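Local coordinates for hypothetical protein TA0175 (Thermoplasma acidophilum, PDB 1L6R) that dephosphorylates 2-phosphoglycolate to glycolate with magnesium as cofactor and, less efficiently, releases phosphate from pyrophosphate, at residues 98-103 with 125-130; 117-122 with 143-148; 135-140 with 148-153. The protein carries 1 engineered substitution. All coordinates share one frame; numbering follows the deposited sequence.

Contact 1: 98-103 with 125-130; sequences KRTSMR and DYVRKE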
loop_
_atom_site.group_PDB
_atom_site.type_symbol
_atom_site.label_atom_id
_atom_site.label_comp_id
_atom_site.label_asym_id
_atom_site.label_seq_id
_atom_site.Cartn_x
_atom_site.Cartn_y
_atom_site.Cartn_z
ATOM N N LYS A 98 14.706 3.106 27.440
ATOM C CA LYS A 98 15.856 3.209 28.330
ATOM C C LYS A 98 16.820 4.318 27.917
ATOM O O LYS A 98 17.596 4.805 28.740
ATOM C CB LYS A 98 16.606 1.874 28.384
ATOM C CG LYS A 98 15.800 0.734 28.983
ATOM C CD LYS A 98 16.561 -0.584 28.879
ATOM C CE LYS A 98 15.751 -1.739 29.449
ATOM N NZ LYS A 98 16.439 -3.052 29.264
ATOM N N ARG A 99 16.775 4.729 26.653
ATOM C CA ARG A 99 17.685 5.772 26.192
ATOM C C ARG A 99 17.049 6.924 25.422
ATOM O O ARG A 99 17.749 7.716 24.788
ATOM C CB ARG A 99 18.806 5.144 25.364
ATOM C CG ARG A 99 18.335 4.234 24.253
ATOM C CD ARG A 99 19.336 3.109 24.043
ATOM N NE ARG A 99 19.044 2.323 22.849
ATOM C CZ ARG A 99 19.122 2.803 21.615
ATOM N NH1 ARG A 99 19.485 4.062 21.424
ATOM N NH2 ARG A 99 18.846 2.029 20.575
ATOM N N THR A 100 15.723 7.008 25.471
ATOM C CA THR A 100 14.993 8.091 24.814
ATOM C C THR A 100 13.752 8.387 25.640
ATOM O O THR A 100 13.510 7.753 26.662
ATOM C CB THR A 100 14.531 7.732 23.389
ATOM O OG1 THR A 100 13.480 6.760 23.454
ATOM C CG2 THR A 100 15.682 7.189 22.566
ATOM N N SER A 101 12.965 9.351 25.179
ATOM C CA SER A 101 11.744 9.738 25.866
ATOM C C SER A 101 10.560 8.852 25.468
ATOM O O SER A 101 9.449 9.058 25.954
ATOM C CB SER A 101 11.410 11.190 25.541
ATOM O OG SER A 101 11.151 11.329 24.156
ATOM N N MET A 102 10.800 7.878 24.591
ATOM C CA MET A 102 9.727 6.983 24.146
ATOM C C MET A 102 9.155 6.279 25.371
ATOM O O MET A 102 9.896 5.714 26.180
ATOM C CB MET A 102 10.272 5.959 23.161
ATOM C CG MET A 102 9.201 5.225 22.380
ATOM S SD MET A 102 9.905 3.885 21.406
ATOM C CE MET A 102 8.467 3.431 20.407
ATOM N N ARG A 103 7.836 6.293 25.509
ATOM C CA ARG A 103 7.221 5.692 26.680
ATOM C C ARG A 103 5.871 5.052 26.405
ATOM O O ARG A 103 5.146 5.446 25.483
ATOM C CB ARG A 103 7.078 6.754 27.772
ATOM C CG ARG A 103 6.478 8.063 27.284
ATOM C CD ARG A 103 6.606 9.156 28.345
ATOM N NE ARG A 103 5.946 10.401 27.956
ATOM C CZ ARG A 103 6.425 11.263 27.064
ATOM N NH1 ARG A 103 7.579 11.031 26.454
ATOM N NH2 ARG A 103 5.744 12.366 26.783
ATOM N N ASP A 125 12.846 11.479 15.076
ATOM C CA ASP A 125 13.674 11.055 13.954
ATOM C C ASP A 125 14.543 9.850 14.292
ATOM O O ASP A 125 14.640 8.904 13.510
ATOM C CB ASP A 125 14.548 12.211 13.452
ATOM C CG ASP A 125 13.732 13.338 12.842
ATOM O OD1 ASP A 125 12.575 13.094 12.439
ATOM O OD2 ASP A 125 14.253 14.471 12.750
ATOM N N TYR A 126 15.161 9.873 15.462
ATOM C CA TYR A 126 16.009 8.755 15.854
ATOM C C TYR A 126 15.212 7.465 16.030
ATOM O O TYR A 126 15.599 6.404 15.528
ATOM C CB TYR A 126 16.737 9.068 17.155
ATOM C CG TYR A 126 17.534 7.895 17.666
ATOM C CD1 TYR A 126 18.688 7.471 17.006
ATOM C CD2 TYR A 126 17.127 7.195 18.800
ATOM C CE1 TYR A 126 19.418 6.378 17.464
ATOM C CE2 TYR A 126 17.850 6.099 19.269
ATOM C CZ TYR A 126 18.994 5.698 18.593
ATOM O OH TYR A 126 19.717 4.621 19.052
ATOM N N VAL A 127 14.101 7.548 16.754
ATOM C CA VAL A 127 13.293 6.363 16.981
ATOM C C VAL A 127 12.706 5.818 15.681
ATOM O O VAL A 127 12.609 4.600 15.509
ATOM C CB VAL A 127 12.187 6.638 18.015
ATOM C CG1 VAL A 127 11.217 5.469 18.062
ATOM C CG2 VAL A 127 12.811 6.850 19.396
ATOM N N ARG A 128 12.333 6.695 14.754
ATOM C CA ARG A 128 11.798 6.212 13.491
ATOM C C ARG A 128 12.875 5.419 12.749
ATOM O O ARG A 128 12.605 4.357 12.200
ATOM C CB ARG A 128 11.296 7.366 12.613
ATOM C CG ARG A 128 10.892 6.898 11.212
ATOM C CD ARG A 128 10.141 7.957 10.425
ATOM N NE ARG A 128 8.748 8.064 10.855
ATOM C CZ ARG A 128 8.166 9.199 11.224
ATOM N NH1 ARG A 128 8.859 10.330 11.222
ATOM N NH2 ARG A 128 6.889 9.210 11.579
ATOM N N LYS A 129 14.101 5.939 12.745
ATOM C CA LYS A 129 15.200 5.254 12.075
ATOM C C LYS A 129 15.413 3.879 12.702
ATOM O O LYS A 129 15.543 2.878 11.997
ATOM C CB LYS A 129 16.487 6.081 12.176
ATOM C CG LYS A 129 16.492 7.346 11.324
ATOM C CD LYS A 129 17.810 8.095 11.473
ATOM C CE LYS A 129 17.843 9.349 10.613
ATOM N NZ LYS A 129 19.144 10.066 10.729
ATOM N N GLU A 130 15.441 3.832 14.028
ATOM C CA GLU A 130 15.626 2.567 14.733
ATOM C C GLU A 130 14.464 1.613 14.460
ATOM O O GLU A 130 14.664 0.418 14.237
ATOM C CB GLU A 130 15.749 2.810 16.237
ATOM C CG GLU A 130 17.058 3.457 16.650
ATOM C CD GLU A 130 18.262 2.672 16.163
ATOM O OE1 GLU A 130 18.687 2.883 15.007
ATOM O OE2 GLU A 130 18.772 1.831 16.931
#

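Contact 2: 117-122 with 143-148; sequences FDIDPE and YSWHLM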
loop_
_atom_site.group_PDB
_atom_site.type_symbol
_atom_site.label_atom_id
_atom_site.label_comp_id
_atom_site.label_asym_id
_atom_site.label_seq_id
_atom_site.Cartn_x
_atom_site.Cartn_y
_atom_site.Cartn_z
ATOM N N PHE A 117 2.570 4.591 21.940
ATOM C CA PHE A 117 3.573 5.261 22.757
ATOM C C PHE A 117 3.479 6.770 22.674
ATOM O O PHE A 117 2.811 7.315 21.789
ATOM C CB PHE A 117 5.007 4.812 22.355
ATOM C CG PHE A 117 5.444 5.234 20.961
ATOM C CD1 PHE A 117 5.157 4.448 19.848
ATOM C CD2 PHE A 117 6.201 6.398 20.783
ATOM C CE1 PHE A 117 5.620 4.804 18.573
ATOM C CE2 PHE A 117 6.671 6.767 19.519
ATOM C CZ PHE A 117 6.386 5.975 18.410
ATOM N N ASP A 118 4.136 7.426 23.626
ATOM C CA ASP A 118 4.250 8.878 23.660
ATOM C C ASP A 118 5.748 9.096 23.455
ATOM O O ASP A 118 6.555 8.221 23.777
ATOM C CB ASP A 118 3.853 9.468 25.018
ATOM C CG ASP A 118 2.354 9.446 25.265
ATOM O OD1 ASP A 118 1.580 9.355 24.286
ATOM O OD2 ASP A 118 1.953 9.541 26.450
ATOM N N ILE A 119 6.126 10.257 22.941
ATOM C CA ILE A 119 7.539 10.546 22.700
ATOM C C ILE A 119 7.739 12.049 22.546
ATOM O O ILE A 119 6.849 12.753 22.066
ATOM C CB ILE A 119 8.017 9.826 21.411
ATOM C CG1 ILE A 119 9.539 9.918 21.269
ATOM C CG2 ILE A 119 7.317 10.430 20.179
ATOM C CD1 ILE A 119 10.079 9.048 20.163
ATOM N N ASP A 120 8.894 12.544 22.986
ATOM C CA ASP A 120 9.203 13.968 22.834
ATOM C C ASP A 120 9.510 14.177 21.352
ATOM O O ASP A 120 10.150 13.341 20.727
ATOM C CB ASP A 120 10.439 14.353 23.650
ATOM C CG ASP A 120 10.227 14.230 25.145
ATOM O OD1 ASP A 120 9.070 14.073 25.592
ATOM O OD2 ASP A 120 11.235 14.307 25.882
ATOM N N PRO A 121 9.052 15.293 20.766
ATOM C CA PRO A 121 9.303 15.564 19.347
ATOM C C PRO A 121 10.768 15.421 18.927
ATOM O O PRO A 121 11.062 14.985 17.817
ATOM C CB PRO A 121 8.796 16.995 19.176
ATOM C CG PRO A 121 7.646 17.048 20.148
ATOM C CD PRO A 121 8.229 16.355 21.369
ATOM N N GLU A 122 11.682 15.783 19.827
ATOM C CA GLU A 122 13.110 15.707 19.538
ATOM C C GLU A 122 13.634 14.302 19.305
ATOM O O GLU A 122 14.668 14.133 18.666
ATOM C CB GLU A 122 13.928 16.340 20.668
ATOM C CG GLU A 122 13.550 17.761 20.985
ATOM C CD GLU A 122 12.656 17.858 22.201
ATOM O OE1 GLU A 122 11.689 17.067 22.300
ATOM O OE2 GLU A 122 12.919 18.730 23.059
ATOM N N TYR A 143 -4.998 9.323 19.749
ATOM C CA TYR A 143 -4.435 9.684 21.047
ATOM C C TYR A 143 -2.946 9.502 21.217
ATOM O O TYR A 143 -2.388 9.973 22.208
ATOM C CB TYR A 143 -5.096 8.858 22.151
ATOM C CG TYR A 143 -6.485 9.305 22.472
ATOM C CD1 TYR A 143 -7.563 8.908 21.682
ATOM C CD2 TYR A 143 -6.715 10.209 23.502
ATOM C CE1 TYR A 143 -8.840 9.416 21.909
ATOM C CE2 TYR A 143 -7.986 10.725 23.734
ATOM C CZ TYR A 143 -9.034 10.325 22.933
ATOM O OH TYR A 143 -10.286 10.845 23.159
ATOM N N SER A 144 -2.291 8.843 20.275
ATOM C CA SER A 144 -0.878 8.554 20.489
ATOM C C SER A 144 -0.147 8.199 19.221
ATOM O O SER A 144 -0.720 8.167 18.128
ATOM C CB SER A 144 -0.770 7.331 21.417
ATOM O OG SER A 144 -1.151 6.135 20.715
ATOM N N TRP A 145 1.144 7.927 19.399
ATOM C CA TRP A 145 1.957 7.412 18.318
ATOM C C TRP A 145 1.685 5.907 18.325
ATOM O O TRP A 145 1.188 5.343 19.318
ATOM C CB TRP A 145 3.445 7.631 18.572
ATOM C CG TRP A 145 3.867 9.033 18.381
ATOM C CD1 TRP A 145 3.753 10.054 19.278
ATOM C CD2 TRP A 145 4.471 9.586 17.207
ATOM N NE1 TRP A 145 4.257 11.213 18.733
ATOM C CE2 TRP A 145 4.703 10.956 17.466
ATOM C CE3 TRP A 145 4.838 9.059 15.960
ATOM C CZ2 TRP A 145 5.290 11.813 16.522
ATOM C CZ3 TRP A 145 5.424 9.916 15.017
ATOM C CH2 TRP A 145 5.642 11.278 15.312
ATOM N N HIS A 146 2.038 5.273 17.217
ATOM C CA HIS A 146 1.838 3.853 17.031
ATOM C C HIS A 146 3.075 3.255 16.419
ATOM O O HIS A 146 3.604 3.794 15.452
ATOM C CB HIS A 146 0.658 3.617 16.094
ATOM C CG HIS A 146 -0.637 4.093 16.655
ATOM N ND1 HIS A 146 -1.090 5.390 16.526
ATOM C CD2 HIS A 146 -1.532 3.451 17.436
ATOM C CE1 HIS A 146 -2.213 5.522 17.214
ATOM N NE2 HIS A 146 -2.502 4.360 17.772
ATOM N N LEU A 147 3.540 2.159 17.015
ATOM C CA LEU A 147 4.688 1.410 16.518
ATOM C C LEU A 147 4.030 0.172 15.919
ATOM O O LEU A 147 3.527 -0.701 16.637
ATOM C CB LEU A 147 5.625 1.032 17.661
ATOM C CG LEU A 147 6.811 0.146 17.270
ATOM C CD1 LEU A 147 7.752 0.878 16.315
ATOM C CD2 LEU A 147 7.549 -0.281 18.538
ATOM N N MET A 148 4.043 0.125 14.592
ATOM C CA MET A 148 3.388 -0.920 13.831
ATOM C C MET A 148 4.343 -1.791 13.051
ATOM O O MET A 148 5.447 -1.368 12.703
ATOM C CB MET A 148 2.443 -0.285 12.805
ATOM C CG MET A 148 1.520 0.793 13.335
ATOM S SD MET A 148 0.399 0.178 14.591
ATOM C CE MET A 148 -0.295 -1.234 13.734
HETATM O O HOH W 1 -1.149 9.084 24.495
HETATM O O HOH W 2 5.286 13.734 19.914
#

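Contact 3: 135-140 with 148-153; sequences GFVIFY and MNRGED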
loop_
_atom_site.group_PDB
_atom_site.type_symbol
_atom_site.label_atom_id
_atom_site.label_comp_id
_atom_site.label_asym_id
_atom_site.label_seq_id
_atom_site.Cartn_x
_atom_site.Cartn_y
_atom_site.Cartn_z
ATOM N N GLY A 135 12.045 -3.370 10.981
ATOM C CA GLY A 135 10.855 -3.824 10.279
ATOM C C GLY A 135 9.550 -3.203 10.746
ATOM O O GLY A 135 8.471 -3.707 10.414
ATOM N N PHE A 136 9.647 -2.119 11.509
ATOM C CA PHE A 136 8.462 -1.430 12.020
ATOM C C PHE A 136 8.365 -0.033 11.416
ATOM O O PHE A 136 9.267 0.429 10.720
ATOM C CB PHE A 136 8.529 -1.270 13.547
ATOM C CG PHE A 136 8.850 -2.539 14.293
ATOM C CD1 PHE A 136 8.163 -3.713 14.033
ATOM C CD2 PHE A 136 9.831 -2.545 15.279
ATOM C CE1 PHE A 136 8.449 -4.881 14.744
ATOM C CE2 PHE A 136 10.122 -3.710 15.993
ATOM C CZ PHE A 136 9.428 -4.875 15.722
ATOM N N VAL A 137 7.243 0.630 11.673
ATOM C CA VAL A 137 7.055 2.012 11.248
ATOM C C VAL A 137 6.361 2.732 12.395
ATOM O O VAL A 137 5.761 2.094 13.272
ATOM C CB VAL A 137 6.179 2.159 9.968
ATOM C CG1 VAL A 137 6.850 1.458 8.785
ATOM C CG2 VAL A 137 4.791 1.593 10.203
ATOM N N ILE A 138 6.477 4.057 12.420
ATOM C CA ILE A 138 5.798 4.830 13.453
ATOM C C ILE A 138 5.063 6.008 12.822
ATOM O O ILE A 138 5.497 6.560 11.810
ATOM C CB ILE A 138 6.753 5.397 14.574
ATOM C CG1 ILE A 138 7.703 6.469 14.021
ATOM C CG2 ILE A 138 7.508 4.260 15.254
ATOM C CD1 ILE A 138 8.434 7.229 15.127
ATOM N N PHE A 139 3.925 6.354 13.414
ATOM C CA PHE A 139 3.132 7.503 12.983
ATOM C C PHE A 139 2.153 7.803 14.096
ATOM O O PHE A 139 1.962 6.997 15.011
ATOM C CB PHE A 139 2.366 7.248 11.679
ATOM C CG PHE A 139 1.473 6.046 11.722
ATOM C CD1 PHE A 139 1.961 4.803 11.330
ATOM C CD2 PHE A 139 0.159 6.144 12.175
ATOM C CE1 PHE A 139 1.161 3.667 11.386
ATOM C CE2 PHE A 139 -0.658 5.004 12.239
ATOM C CZ PHE A 139 -0.153 3.767 11.843
ATOM N N TYR A 140 1.539 8.975 14.021
ATOM C CA TYR A 140 0.580 9.403 15.018
ATOM C C TYR A 140 -0.848 9.283 14.509
ATOM O O TYR A 140 -1.125 9.536 13.336
ATOM C CB TYR A 140 0.861 10.867 15.415
ATOM C CG TYR A 140 0.051 11.349 16.592
ATOM C CD1 TYR A 140 -1.246 11.844 16.423
ATOM C CD2 TYR A 140 0.559 11.253 17.887
ATOM C CE1 TYR A 140 -2.012 12.219 17.515
ATOM C CE2 TYR A 140 -0.201 11.628 18.983
ATOM C CZ TYR A 140 -1.482 12.108 18.788
ATOM O OH TYR A 140 -2.241 12.471 19.871
ATOM N N MET A 148 4.043 0.125 14.592
ATOM C CA MET A 148 3.388 -0.920 13.831
ATOM C C MET A 148 4.343 -1.791 13.051
ATOM O O MET A 148 5.447 -1.368 12.703
ATOM C CB MET A 148 2.443 -0.285 12.805
ATOM C CG MET A 148 1.520 0.793 13.335
ATOM S SD MET A 148 0.399 0.178 14.591
ATOM C CE MET A 148 -0.295 -1.234 13.734
ATOM N N ASN A 149 3.893 -3.004 12.754
ATOM C CA ASN A 149 4.656 -3.911 11.915
ATOM C C ASN A 149 4.446 -3.369 10.488
ATOM O O ASN A 149 3.361 -2.866 10.162
ATOM C CB ASN A 149 4.084 -5.326 12.037
ATOM C CG ASN A 149 4.385 -5.960 13.389
ATOM O OD1 ASN A 149 5.518 -6.368 13.651
ATOM N ND2 ASN A 149 3.378 -6.034 14.257
ATOM N N ARG A 150 5.467 -3.436 9.640
ATOM C CA ARG A 150 5.323 -2.941 8.270
ATOM C C ARG A 150 4.167 -3.672 7.579
ATOM O O ARG A 150 4.104 -4.901 7.598
ATOM C CB ARG A 150 6.622 -3.176 7.486
ATOM C CG ARG A 150 6.541 -2.880 5.988
ATOM C CD ARG A 150 6.492 -1.397 5.662
ATOM N NE ARG A 150 7.719 -0.706 6.048
ATOM C CZ ARG A 150 8.094 0.478 5.567
ATOM N NH1 ARG A 150 7.346 1.107 4.673
ATOM N NH2 ARG A 150 9.218 1.036 5.996
ATOM N N GLY A 151 3.250 -2.911 6.987
ATOM C CA GLY A 151 2.116 -3.507 6.300
ATOM C C GLY A 151 0.858 -3.657 7.139
ATOM O O GLY A 151 -0.188 -4.069 6.632
ATOM N N GLU A 152 0.950 -3.326 8.421
ATOM C CA GLU A 152 -0.181 -3.427 9.343
ATOM C C GLU A 152 -0.839 -2.050 9.291
ATOM O O GLU A 152 -0.585 -1.176 10.125
ATOM C CB GLU A 152 0.364 -3.759 10.733
ATOM C CG GLU A 152 -0.675 -4.040 11.790
ATOM C CD GLU A 152 -0.046 -4.444 13.116
ATOM O OE1 GLU A 152 1.197 -4.376 13.239
ATOM O OE2 GLU A 152 -0.799 -4.826 14.040
ATOM N N ASP A 153 -1.694 -1.871 8.293
ATOM C CA ASP A 153 -2.314 -0.576 8.060
ATOM C C ASP A 153 -3.732 -0.636 7.535
ATOM O O ASP A 153 -4.328 -1.709 7.429
ATOM C CB ASP A 153 -1.449 0.231 7.082
ATOM C CG ASP A 153 -1.239 -0.471 5.744
ATOM O OD1 ASP A 153 -2.070 -1.312 5.349
ATOM O OD2 ASP A 153 -0.234 -0.161 5.061
HETATM O O HOH W 3 9.590 -0.791 8.173
#

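Contact 1: 98-103 with 125-130
Met102 and Val127 form the close-packed half of this contact: both are buried, and the thioether sulfur Met102 SD lies 3.9 Å from Val127 CG1. The methionine reaches the helix because its CG stands opposite the backbone N (chi1 -165°) and the chain then runs out fully extended. The other valine methyl, CG2, lies 4.1 Å from Thr100 OG1. That hydroxyl belongs to an ST turn, accepting from Met102 N at 3.1 Å, and it is also hydrogen-bonded to Met96 O, so its polar needs are met on the loop side. Thr100 CG2 comes in at the edge of the Tyr126 ring, 4.0 Å from CD2, while Glu130 CG of the same helix lies over one face.

Beyond the phenol the contact opens toward solvent and becomes polar and looser. The exposed Arg99 crosses Tyr126 at about a right angle, with guanidinium and ring planes 71° apart. Its NH2 gives Tyr126 OH a weak bond of 3.1 Å; NH1 comes nearer still, at a separation too short to be trusted in detail. Glu130 OE2 sits in the guanidinium plane, but at 3.7 Å from Arg99 NH2 the salt bridge is long.

Away from the annotated sites, the contact ties the loop after helix 87-96 to helix 124-132: Met102 and Val127 both reach Met96, and Arg103 pairs through its backbone with Asp118, just past strand 115-117.

Contact 2: 117-122 with 143-148
Phe117 and Trp145 face each other as an antiparallel hydrogen-bonded pair, joining edge strand 115-117 to central strand 144-149 in the three-stranded sheet of the cap domain of this HAD phosphatase. Along the second segment, Tyr143 comes first, in the turn before the strand: its carbonyl O shares a water with Asp118 OD1, and its ring forms a cation-pi pair with Arg21.

Ser144 turns its OG onto Trp145 O at 2.8 Å. Phe117 N reaches that same oxygen at 3.1 Å from the opposite face of the carbonyl plane, so two donors grip it.

Trp145 returns the backbone bond, its N lying 3.0 Å from Phe117 O. Its CB sits over the centre of the Phe117 ring, 3.4 Å from the centroid, a close CH-pi contact. Phe117 can lie under it because its CG is placed between its own N and carbonyl carbon (chi1 66°). The phenyl and the indole five-membered ring are 21° from parallel but slid apart, so they barely overlap. Ile119 CG2 covers one indole face, 3.7 Å from the centroid of the five-membered ring, while NE1 reaches Ile119 O through a water.

His146 points away from 117-122, toward the catalytic side: NE2 makes a weak bond to Gly46 O, and the nearest side-chain atom is about 4 Å from a bound calcium ion. Leu147 closes the run, its N at the edge of the Phe117 ring and its CB 3.9 Å from Phe117 CE1.

Contact 3: 135-140 with 148-153
Val137 CG1 sits over one face of the Arg150 guanidinium, 3.4 Å above the plane and offset toward the rim. At the edge of that group, in its plane, a water lies 2.8 Å from Arg150 NE and donates to Phe136 O. Bends at chi2 (73°) and chi3 (65°) fold the arginine back across the valine, and its NH1 goes on to Gln186 OE1 of the second subunit. The Phe136 ring has Asn149 OD1 at its edge, 3.5 Å from CE1; the two side chains run alongside each other with ring and amide planes 72° apart. Phe139 meets Met148 obliquely, its CE1 3.5 Å from CG.

Between the two strands the backbones pair antiparallel. Val137 N lies 2.9 Å from Met148 O, and Val137 O takes Met148 N in return. Past the non-hydrogen-bonded pair Phe136-Asn149, Arg150 N bonds to Gly135 O at 3.1 Å, where Gly135 is the C-prime residue of the Schellman motif ending helix 124-132.

Asn149 ND2 gives a 2.9 Å bond to Glu152 OE1 on its syn side but tilted well out of the carboxylate plane; Asn149 N meets the same oxygen nearly along its C-O axis, and ND2 also bonds to Ser85 O. A leucine at Asn149 would probably leave Ser85 O without this donor and take from Glu152 OE1 one of its two bonds to Asn149, leaving the carboxylate freer to turn.

The whole is a beta hairpin of the cap sheet, leaving through a type II turn, Asn149 to Glu152, toward helix 154-164, whose Lys154 probably binds substrate, as in relatives.

In the fold
All three contacts belong to the cap region. Contacts 1 and 2 have centres about 9 Å apart and join where Arg103 N bonds to Asp118 O at 2.9 Å and Met102 CE packs 3.5 Å from Phe117 CD1. Contacts 2 and 3 share Met148 and strand 144-149, with His146 N 2.8 Å from Phe139 O. Contact 1 reaches contact 3 through Arg128 NH2, 3.0 Å from Ile138 O, although their centres are about 15 Å apart. The sequence of contacts thus leads from helix 124-132 and the loop 98-103 through the sheet to the active site: His146 neighbours Gly46, and Tyr140 O bonds to Asn180, a calcium ligand beside the nucleophile Asp11.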